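Local coordinates for protein DegT/DnrJ/EryC1/StrS aminotransferase (Brucella abortus 2308, PDB 4QGR) that binds pyridoxal 5'-phosphate and probably acts as a transaminase of the DegT/DnrJ/EryC1/StrS family, at residues Val85-Phe90 / Pro106-Val111; Tyr116-Glu121 / Lys139-Val144; Lys279-Val284 / Val373-His378. One frame throughout, in Å; residues are numbered along the deposited sequence.

Interaction 1 (Val85-Phe90 / Pro106-Val111)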
loop_
_atom_site.group_PDB
_atom_site.type_symbol
_atom_site.label_atom_id
_atom_site.label_comp_id
_atom_site.label_asym_id
_atom_site.label_seq_id
_atom_site.Cartn_x
_atom_site.Cartn_y
_atom_site.Cartn_z
ATOM N N VAL A 85 20.247 3.415 10.304
ATOM C CA VAL A 85 19.595 2.084 10.488
ATOM C C VAL A 85 20.456 1.034 9.784
ATOM O O VAL A 85 20.817 1.174 8.582
ATOM C CB VAL A 85 18.156 2.050 9.944
ATOM C CG1 VAL A 85 17.541 0.666 10.097
ATOM C CG2 VAL A 85 17.267 3.122 10.559
ATOM N N PHE A 86 20.838 -0.008 10.520
ATOM C CA PHE A 86 21.805 -1.025 10.051
ATOM C C PHE A 86 21.064 -2.186 9.430
ATOM O O PHE A 86 20.172 -2.747 10.077
ATOM C CB PHE A 86 22.707 -1.467 11.243
ATOM C CG PHE A 86 23.448 -0.312 11.821
ATOM C CD1 PHE A 86 22.816 0.532 12.750
ATOM C CD2 PHE A 86 24.664 0.074 11.292
ATOM C CE1 PHE A 86 23.422 1.641 13.221
ATOM C CE2 PHE A 86 25.307 1.190 11.782
ATOM C CZ PHE A 86 24.695 1.992 12.729
ATOM N N VAL A 87 21.384 -2.474 8.165
ATOM C CA VAL A 87 20.651 -3.451 7.329
ATOM C C VAL A 87 21.625 -4.281 6.506
ATOM O O VAL A 87 22.771 -3.843 6.224
ATOM C CB VAL A 87 19.612 -2.741 6.401
ATOM C CG1 VAL A 87 18.732 -1.828 7.234
ATOM C CG2 VAL A 87 20.282 -1.902 5.321
ATOM N N PRO A 88 21.196 -5.501 6.108
ATOM C CA PRO A 88 22.024 -6.192 5.124
ATOM C C PRO A 88 21.916 -5.561 3.745
ATOM O O PRO A 88 20.953 -4.867 3.441
ATOM C CB PRO A 88 21.429 -7.610 5.095
ATOM C CG PRO A 88 20.383 -7.654 6.146
ATOM C CD PRO A 88 19.969 -6.255 6.418
ATOM N N SER A 89 22.967 -5.739 2.949
ATOM C CA SER A 89 22.923 -5.442 1.519
ATOM C C SER A 89 22.403 -6.660 0.728
ATOM O O SER A 89 21.798 -6.492 -0.342
ATOM C CB SER A 89 24.335 -5.062 1.062
ATOM O OG SER A 89 24.408 -4.946 -0.344
ATOM N N PHE A 90 22.663 -7.876 1.216
ATOM C CA PHE A 90 22.171 -9.082 0.565
ATOM C C PHE A 90 20.755 -9.394 1.030
ATOM O O PHE A 90 20.565 -10.191 1.938
ATOM C CB PHE A 90 23.124 -10.257 0.846
ATOM C CG PHE A 90 23.024 -11.361 -0.150
ATOM C CD1 PHE A 90 23.537 -11.189 -1.412
ATOM C CD2 PHE A 90 22.390 -12.569 0.180
ATOM C CE1 PHE A 90 23.442 -12.181 -2.361
ATOM C CE2 PHE A 90 22.282 -13.581 -0.756
ATOM C CZ PHE A 90 22.803 -13.385 -2.030
ATOM N N PRO A 106 20.374 4.142 5.525
ATOM C CA PRO A 106 20.832 2.790 5.782
ATOM C C PRO A 106 22.343 2.731 5.869
ATOM O O PRO A 106 23.066 3.550 5.252
ATOM C CB PRO A 106 20.319 2.001 4.574
ATOM C CG PRO A 106 20.279 3.017 3.467
ATOM C CD PRO A 106 19.923 4.335 4.138
ATOM N N VAL A 107 22.830 1.845 6.726
ATOM C CA VAL A 107 24.255 1.529 6.782
ATOM C C VAL A 107 24.345 0.040 6.519
ATOM O O VAL A 107 23.744 -0.764 7.256
ATOM C CB VAL A 107 24.899 1.879 8.149
ATOM C CG1 VAL A 107 26.366 1.491 8.123
ATOM C CG2 VAL A 107 24.659 3.335 8.511
ATOM N N PHE A 108 25.049 -0.346 5.457
ATOM C CA PHE A 108 25.081 -1.740 5.009
ATOM C C PHE A 108 26.089 -2.665 5.680
ATOM O O PHE A 108 27.233 -2.320 5.841
ATOM C CB PHE A 108 25.302 -1.811 3.494
ATOM C CG PHE A 108 24.149 -1.285 2.679
ATOM C CD1 PHE A 108 22.946 -1.965 2.624
ATOM C CD2 PHE A 108 24.319 -0.164 1.879
ATOM C CE1 PHE A 108 21.891 -1.494 1.865
ATOM C CE2 PHE A 108 23.283 0.292 1.085
ATOM C CZ PHE A 108 22.061 -0.387 1.082
ATOM N N VAL A 109 25.621 -3.828 6.127
ATOM C CA VAL A 109 26.429 -4.793 6.832
ATOM C C VAL A 109 26.491 -6.053 5.986
ATOM O O VAL A 109 25.515 -6.411 5.336
ATOM C CB VAL A 109 25.813 -5.087 8.215
ATOM C CG1 VAL A 109 26.726 -6.056 8.996
ATOM C CG2 VAL A 109 25.606 -3.783 8.942
ATOM N N ASP A 110 27.605 -6.758 5.988
ATOM C CA ASP A 110 27.741 -7.962 5.176
ATOM C C ASP A 110 26.951 -9.087 5.827
ATOM O O ASP A 110 26.461 -8.966 6.972
ATOM C CB ASP A 110 29.207 -8.403 5.070
ATOM C CG ASP A 110 29.543 -9.083 3.750
ATOM O OD1 ASP A 110 28.652 -9.319 2.916
ATOM O OD2 ASP A 110 30.761 -9.328 3.551
ATOM N N VAL A 111 26.846 -10.193 5.088
ATOM C CA VAL A 111 26.231 -11.393 5.601
ATOM C C VAL A 111 27.258 -12.489 5.776
ATOM O O VAL A 111 28.339 -12.505 5.161
ATOM C CB VAL A 111 25.063 -11.890 4.707
ATOM C CG1 VAL A 111 23.981 -10.851 4.677
ATOM C CG2 VAL A 111 25.534 -12.116 3.257
HETATM O O HOH W 1 24.692 -7.897 3.252
#
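The ring of Phe108 meets the carbonyl oxygen of Pro88 at its edge, in the ring plane, with Phe108 CD1 3.6 Å from Pro88 O. Around the same corner of the ring come Ser89 CA and one methyl of Val87, whose CG2 lies 3.8 Å from Phe108 CD1; both arrive obliquely. Pro88 O is buried without a hydrogen-bond partner in the model, and the Phe108 edge is what it meets here. On the other face of the sheet, Phe86 lies alongside Val107 and points the same way, its CD2 3.6 Å from Val107 CB. With CG anti to the carbonyl carbon (chi1 -59°), the Phe86 ring also packs against Leu123, Ile127 and Thr130 of helix 120-133. The two strands are parallel neighbours joined through helix 94-101, a beta-alpha-beta crossover of the large sheet found in fold-type I pyridoxal phosphate enzymes. Three backbone bonds hold the register: Val107 N to Val85 O (2.8 Å), Val87 N to Val107 O (3.1 Å) and Val109 N to Val87 O (2.9 Å). Beyond the last of them a water takes over, accepting from Phe90 N and donating to Val109 O at 2.7 Å, while Val111 CG2 packs 3.9 Å from Phe90 CB.

Interaction 2 (Tyr116-Glu121 / Lys139-Val144)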
loop_
_atom_site.group_PDB
_atom_site.type_symbol
_atom_site.label_atom_id
_atom_site.label_comp_id
_atom_site.label_asym_id
_atom_site.label_seq_id
_atom_site.Cartn_x
_atom_site.Cartn_y
_atom_site.Cartn_z
ATOM N N TYR A 116 23.830 -16.631 5.124
ATOM C CA TYR A 116 23.398 -15.497 4.308
ATOM C C TYR A 116 22.670 -14.424 5.105
ATOM O O TYR A 116 21.990 -13.549 4.531
ATOM C CB TYR A 116 22.523 -15.960 3.124
ATOM C CG TYR A 116 23.105 -17.102 2.345
ATOM C CD1 TYR A 116 24.435 -17.091 1.944
ATOM C CD2 TYR A 116 22.330 -18.227 2.010
ATOM C CE1 TYR A 116 24.973 -18.131 1.206
ATOM C CE2 TYR A 116 22.869 -19.259 1.265
ATOM C CZ TYR A 116 24.198 -19.203 0.866
ATOM O OH TYR A 116 24.774 -20.238 0.152
ATOM N N ASN A 117 22.838 -14.472 6.427
ATOM C CA ASN A 117 22.221 -13.522 7.333
ATOM C C ASN A 117 23.259 -12.563 7.973
ATOM O O ASN A 117 24.452 -12.861 8.007
ATOM C CB ASN A 117 21.405 -14.278 8.399
ATOM C CG ASN A 117 20.100 -14.819 7.849
ATOM O OD1 ASN A 117 19.539 -14.240 6.914
ATOM N ND2 ASN A 117 19.558 -15.852 8.471
ATOM N N MET A 118 22.778 -11.434 8.462
ATOM C CA MET A 118 23.636 -10.316 8.951
ATOM C C MET A 118 24.781 -10.800 9.840
ATOM O O MET A 118 24.570 -11.483 10.836
ATOM C CB MET A 118 22.773 -9.322 9.740
ATOM C CG MET A 118 23.545 -8.087 10.248
ATOM S SD MET A 118 22.529 -6.833 11.025
ATOM C CE MET A 118 21.598 -6.150 9.650
ATOM N N ASN A 119 25.990 -10.358 9.502
ATOM C CA ASN A 119 27.212 -10.667 10.220
ATOM C C ASN A 119 27.234 -9.819 11.509
ATOM O O ASN A 119 27.214 -8.575 11.476
ATOM C CB ASN A 119 28.435 -10.327 9.324
ATOM C CG ASN A 119 29.775 -10.509 10.023
ATOM O OD1 ASN A 119 29.944 -10.145 11.169
ATOM N ND2 ASN A 119 30.761 -10.977 9.285
ATOM N N VAL A 120 27.244 -10.494 12.635
ATOM C CA VAL A 120 27.087 -9.813 13.908
ATOM C C VAL A 120 28.309 -8.984 14.302
ATOM O O VAL A 120 28.172 -7.870 14.857
ATOM C CB VAL A 120 26.755 -10.852 14.971
ATOM C CG1 VAL A 120 26.928 -10.271 16.368
ATOM C CG2 VAL A 120 25.347 -11.369 14.669
ATOM N N GLU A 121 29.503 -9.530 14.077
ATOM C CA GLU A 121 30.716 -8.813 14.450
ATOM C C GLU A 121 30.823 -7.528 13.665
ATOM O O GLU A 121 31.232 -6.471 14.205
ATOM C CB GLU A 121 31.971 -9.643 14.197
ATOM C CG GLU A 121 32.194 -10.764 15.199
ATOM C CD GLU A 121 31.401 -12.032 14.928
ATOM O OE1 GLU A 121 30.745 -12.174 13.854
ATOM O OE2 GLU A 121 31.432 -12.904 15.840
ATOM N N LYS A 139 20.034 4.324 15.380
ATOM C CA LYS A 139 18.690 4.153 15.950
ATOM C C LYS A 139 18.117 2.747 15.875
ATOM O O LYS A 139 17.383 2.349 16.775
ATOM C CB LYS A 139 17.701 5.097 15.287
ATOM C CG LYS A 139 17.858 6.532 15.711
ATOM C CD LYS A 139 17.356 6.769 17.121
ATOM C CE LYS A 139 17.299 8.270 17.332
ATOM N NZ LYS A 139 16.562 8.651 18.568
ATOM N N ALA A 140 18.400 2.029 14.813
ATOM C CA ALA A 140 17.760 0.732 14.593
ATOM C C ALA A 140 18.595 -0.245 13.803
ATOM O O ALA A 140 19.535 0.124 13.102
ATOM C CB ALA A 140 16.417 0.934 13.897
ATOM N N ILE A 141 18.207 -1.512 13.909
ATOM C CA ILE A 141 18.790 -2.632 13.142
ATOM C C ILE A 141 17.644 -3.388 12.530
ATOM O O ILE A 141 16.625 -3.633 13.210
ATOM C CB ILE A 141 19.589 -3.617 14.033
ATOM C CG1 ILE A 141 20.519 -2.824 14.937
ATOM C CG2 ILE A 141 20.316 -4.644 13.158
ATOM C CD1 ILE A 141 21.048 -3.563 16.144
ATOM N N ILE A 142 17.775 -3.733 11.243
ATOM C CA ILE A 142 16.789 -4.573 10.559
ATOM C C ILE A 142 17.467 -5.837 10.038
ATOM O O ILE A 142 17.807 -5.935 8.853
ATOM C CB ILE A 142 15.999 -3.877 9.421
ATOM C CG1 ILE A 142 15.490 -2.511 9.854
ATOM C CG2 ILE A 142 14.848 -4.774 8.936
ATOM C CD1 ILE A 142 14.697 -1.732 8.802
ATOM N N PRO A 143 17.618 -6.822 10.934
ATOM C CA PRO A 143 18.069 -8.106 10.453
ATOM C C PRO A 143 17.004 -8.742 9.562
ATOM O O PRO A 143 15.794 -8.511 9.767
ATOM C CB PRO A 143 18.270 -8.928 11.734
ATOM C CG PRO A 143 18.152 -7.969 12.858
ATOM C CD PRO A 143 17.234 -6.882 12.341
ATOM N N VAL A 144 17.459 -9.557 8.606
ATOM C CA VAL A 144 16.555 -10.301 7.717
ATOM C C VAL A 144 16.699 -11.779 7.965
ATOM O O VAL A 144 17.815 -12.280 8.129
ATOM C CB VAL A 144 16.865 -9.991 6.237
ATOM C CG1 VAL A 144 15.957 -10.774 5.325
ATOM C CG2 VAL A 144 16.741 -8.484 5.983
HETATM O O HOH W 2 20.080 -10.805 7.554
#
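A water is gripped from both segments: it accepts from Met118 N at 2.9 Å and from Val144 N at 3.1 Å, tying two loops together where no direct hydrogen bond crosses. Beside it, Asn117 OD1 stands only 2.9 Å from Val144 O. Both are acceptors and are not hydrogen-bonded to each other; Asn117 OD1 accepts instead from Leu146 N, and Asn117 ND2 donates to Leu149 O. These two bonds fix the rotation of the amide and pin the chain that runs on from Val144. The apolar half belongs to Met118. Its first two torsions are both extended (chi1 -178°, chi2 174°), carrying the chain toward strand 137-141, and a bend at chi3 (-70°) turns the methyl aside. Met118 SD thereby lies 3.8 Å from Ile141 CG2, the two side chains crossing at about a right angle, while Met118 CE rests 3.9 Å from Ile142 O and also near Pro143 CA. Val144 itself touches the bound pyridoxal 5'-phosphate and neighbours Asp170. The arrangement is thus that of an alpha/beta fold whose loop at the C-terminal end of a parallel strand helps to line the cofactor pocket.

Interaction 3 (Lys279-Val284 / Val373-His378)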
loop_
_atom_site.group_PDB
_atom_site.type_symbol
_atom_site.label_atom_id
_atom_site.label_comp_id
_atom_site.label_asym_id
_atom_site.label_seq_id
_atom_site.Cartn_x
_atom_site.Cartn_y
_atom_site.Cartn_z
ATOM N N LYS A 279 25.189 -32.458 -1.017
ATOM C CA LYS A 279 26.251 -31.862 -0.237
ATOM C C LYS A 279 27.672 -32.129 -0.747
ATOM O O LYS A 279 28.580 -31.337 -0.469
ATOM C CB LYS A 279 26.155 -32.305 1.230
ATOM C CG LYS A 279 26.358 -33.771 1.463
ATOM C CD LYS A 279 26.060 -34.095 2.920
ATOM C CE LYS A 279 26.065 -35.600 3.141
ATOM N NZ LYS A 279 25.742 -35.900 4.567
ATOM N N ASP A 280 27.862 -33.209 -1.482
ATOM C CA ASP A 280 29.182 -33.520 -2.023
ATOM C C ASP A 280 29.522 -32.891 -3.371
ATOM O O ASP A 280 30.669 -32.995 -3.809
ATOM C CB ASP A 280 29.364 -35.040 -2.126
ATOM C CG ASP A 280 28.373 -35.696 -3.056
ATOM O OD1 ASP A 280 27.161 -35.319 -3.117
ATOM O OD2 ASP A 280 28.786 -36.624 -3.748
ATOM N N VAL A 281 28.550 -32.286 -4.056
ATOM C CA VAL A 281 28.803 -31.645 -5.345
ATOM C C VAL A 281 28.555 -30.122 -5.337
ATOM O O VAL A 281 29.075 -29.420 -6.193
ATOM C CB VAL A 281 27.977 -32.272 -6.490
ATOM C CG1 VAL A 281 28.464 -33.672 -6.812
ATOM C CG2 VAL A 281 26.480 -32.279 -6.177
ATOM N N VAL A 282 27.737 -29.619 -4.408
ATOM C CA VAL A 282 27.525 -28.191 -4.273
ATOM C C VAL A 282 27.454 -27.832 -2.788
ATOM O O VAL A 282 27.354 -28.704 -1.946
ATOM C CB VAL A 282 26.225 -27.695 -4.965
ATOM C CG1 VAL A 282 26.331 -27.825 -6.480
ATOM C CG2 VAL A 282 24.987 -28.390 -4.432
ATOM N N LYS A 283 27.485 -26.541 -2.492
ATOM C CA LYS A 283 27.371 -26.084 -1.137
ATOM C C LYS A 283 25.898 -25.971 -0.792
ATOM O O LYS A 283 25.159 -25.266 -1.461
ATOM C CB LYS A 283 28.109 -24.765 -0.977
ATOM C CG LYS A 283 28.083 -24.161 0.407
ATOM C CD LYS A 283 29.187 -23.102 0.528
ATOM C CE LYS A 283 29.328 -22.556 1.931
ATOM N NZ LYS A 283 28.027 -22.062 2.404
ATOM N N VAL A 284 25.482 -26.677 0.251
ATOM C CA VAL A 284 24.066 -26.782 0.584
ATOM C C VAL A 284 23.752 -25.955 1.842
ATOM O O VAL A 284 24.612 -25.742 2.691
ATOM C CB VAL A 284 23.573 -28.248 0.748
ATOM C CG1 VAL A 284 23.751 -29.041 -0.543
ATOM C CG2 VAL A 284 24.265 -28.960 1.899
ATOM N N VAL A 373 20.294 -34.008 -12.317
ATOM C CA VAL A 373 20.877 -33.101 -13.281
ATOM C C VAL A 373 22.046 -32.380 -12.643
ATOM O O VAL A 373 23.098 -32.199 -13.288
ATOM C CB VAL A 373 19.823 -32.102 -13.826
ATOM C CG1 VAL A 373 20.483 -31.043 -14.701
ATOM C CG2 VAL A 373 18.755 -32.831 -14.610
ATOM N N ILE A 374 21.888 -31.989 -11.371
ATOM C CA ILE A 374 22.936 -31.268 -10.675
ATOM C C ILE A 374 24.178 -32.174 -10.492
ATOM O O ILE A 374 25.306 -31.757 -10.777
ATOM C CB ILE A 374 22.439 -30.710 -9.319
ATOM C CG1 ILE A 374 21.326 -29.683 -9.558
ATOM C CG2 ILE A 374 23.589 -30.075 -8.527
ATOM C CD1 ILE A 374 20.622 -29.201 -8.315
ATOM N N ARG A 375 23.962 -33.403 -10.046
ATOM C CA ARG A 375 25.051 -34.354 -9.841
ATOM C C ARG A 375 25.761 -34.646 -11.185
ATOM O O ARG A 375 27.002 -34.675 -11.273
ATOM C CB ARG A 375 24.520 -35.650 -9.217
ATOM C CG ARG A 375 23.986 -35.478 -7.791
ATOM C CD ARG A 375 23.654 -36.815 -7.153
ATOM N NE ARG A 375 24.908 -37.526 -6.929
ATOM C CZ ARG A 375 25.734 -37.276 -5.918
ATOM N NH1 ARG A 375 25.434 -36.365 -4.993
ATOM N NH2 ARG A 375 26.870 -37.927 -5.824
ATOM N N GLY A 376 24.957 -34.812 -12.237
ATOM C CA GLY A 376 25.480 -35.096 -13.564
ATOM C C GLY A 376 26.322 -33.951 -14.086
ATOM O O GLY A 376 27.378 -34.173 -14.662
ATOM N N PHE A 377 25.849 -32.715 -13.898
ATOM C CA PHE A 377 26.607 -31.528 -14.269
ATOM C C PHE A 377 27.983 -31.531 -13.633
ATOM O O PHE A 377 28.958 -31.138 -14.271
ATOM C CB PHE A 377 25.877 -30.236 -13.837
ATOM C CG PHE A 377 26.587 -28.968 -14.258
ATOM C CD1 PHE A 377 26.533 -28.525 -15.580
ATOM C CD2 PHE A 377 27.333 -28.235 -13.343
ATOM C CE1 PHE A 377 27.196 -27.375 -15.960
ATOM C CE2 PHE A 377 27.990 -27.067 -13.722
ATOM C CZ PHE A 377 27.925 -26.647 -15.037
ATOM N N HIS A 378 28.062 -31.969 -12.368
ATOM C CA HIS A 378 29.299 -31.967 -11.632
ATOM C C HIS A 378 30.081 -33.289 -11.762
ATOM O O HIS A 378 30.937 -33.594 -10.951
ATOM C CB HIS A 378 29.019 -31.581 -10.175
ATOM C CG HIS A 378 28.720 -30.131 -10.009
ATOM N ND1 HIS A 378 29.629 -29.153 -10.341
ATOM C CD2 HIS A 378 27.613 -29.486 -9.569
ATOM C CE1 HIS A 378 29.098 -27.968 -10.117
ATOM N NE2 HIS A 378 27.879 -28.141 -9.636
#
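This is a partly buried contact of mixed character, a salt bridge beside a small apolar patch, joining the loop after helix 247-278 to the C-terminal end of helix 364-377, away from the annotated sites. Arg375 grips Asp280 end-on with two nitrogens: NH1 reaches OD1 at 2.8 Å, and NH2 reaches OD2 at 3.1 Å. Each oxygen uses its syn lone pair, and the carboxylate and guanidinium planes are only 16° apart, so the paired groups are nearly coplanar. A bend at chi3 (69°) brings the arginine head round to the aspartate, and Val281 CG1 lies over one face of the guanidinium, offset toward the rim. The His378 ring is covered on both faces. Val281 O sits over one, offset toward the rim and 3.7 Å from His378 CD2, and Phe377 CD2 covers the opposite face over its centre. Val282 CG1 approaches the same ring obliquely, 3.5 Å from His378 NE2, which is itself hydrogen-bonded to Ser302 OG. Deeper in, Val282 CG1 meets Ile374 CG2 at 4.1 Å. Ile374 also packs on Leu278 of helix 247-278 and Leu312 of helix 305-314, while Val282 rests on Ile300 of strand 298-301, placing the contact where two helices, a strand and the chain's last helix converge.

The three contacts follow one another along the chain, each closing before the next opens. Interactions 1 and 2 are neighbours, with centres 7 Å apart, and share the large mixed sheet: strand 83-88 lies between strands 105-109 and 137-141, and probable hydrogen bonds from Phe86 N to Ala140 O and from Ile142 N to Phe86 O join them directly. Strand 105-109 leads in turn to helix 120-133. Together they build one region of a sheet whose loop after strand 137-141 touches the cofactor. Interaction 3 has its centre about 30 Å from those of the other two, though its nearest atoms come within about 4 Å of interaction 2 without touching. It joins the C-terminal helix to the loop after helix 247-278, away from the annotated sites.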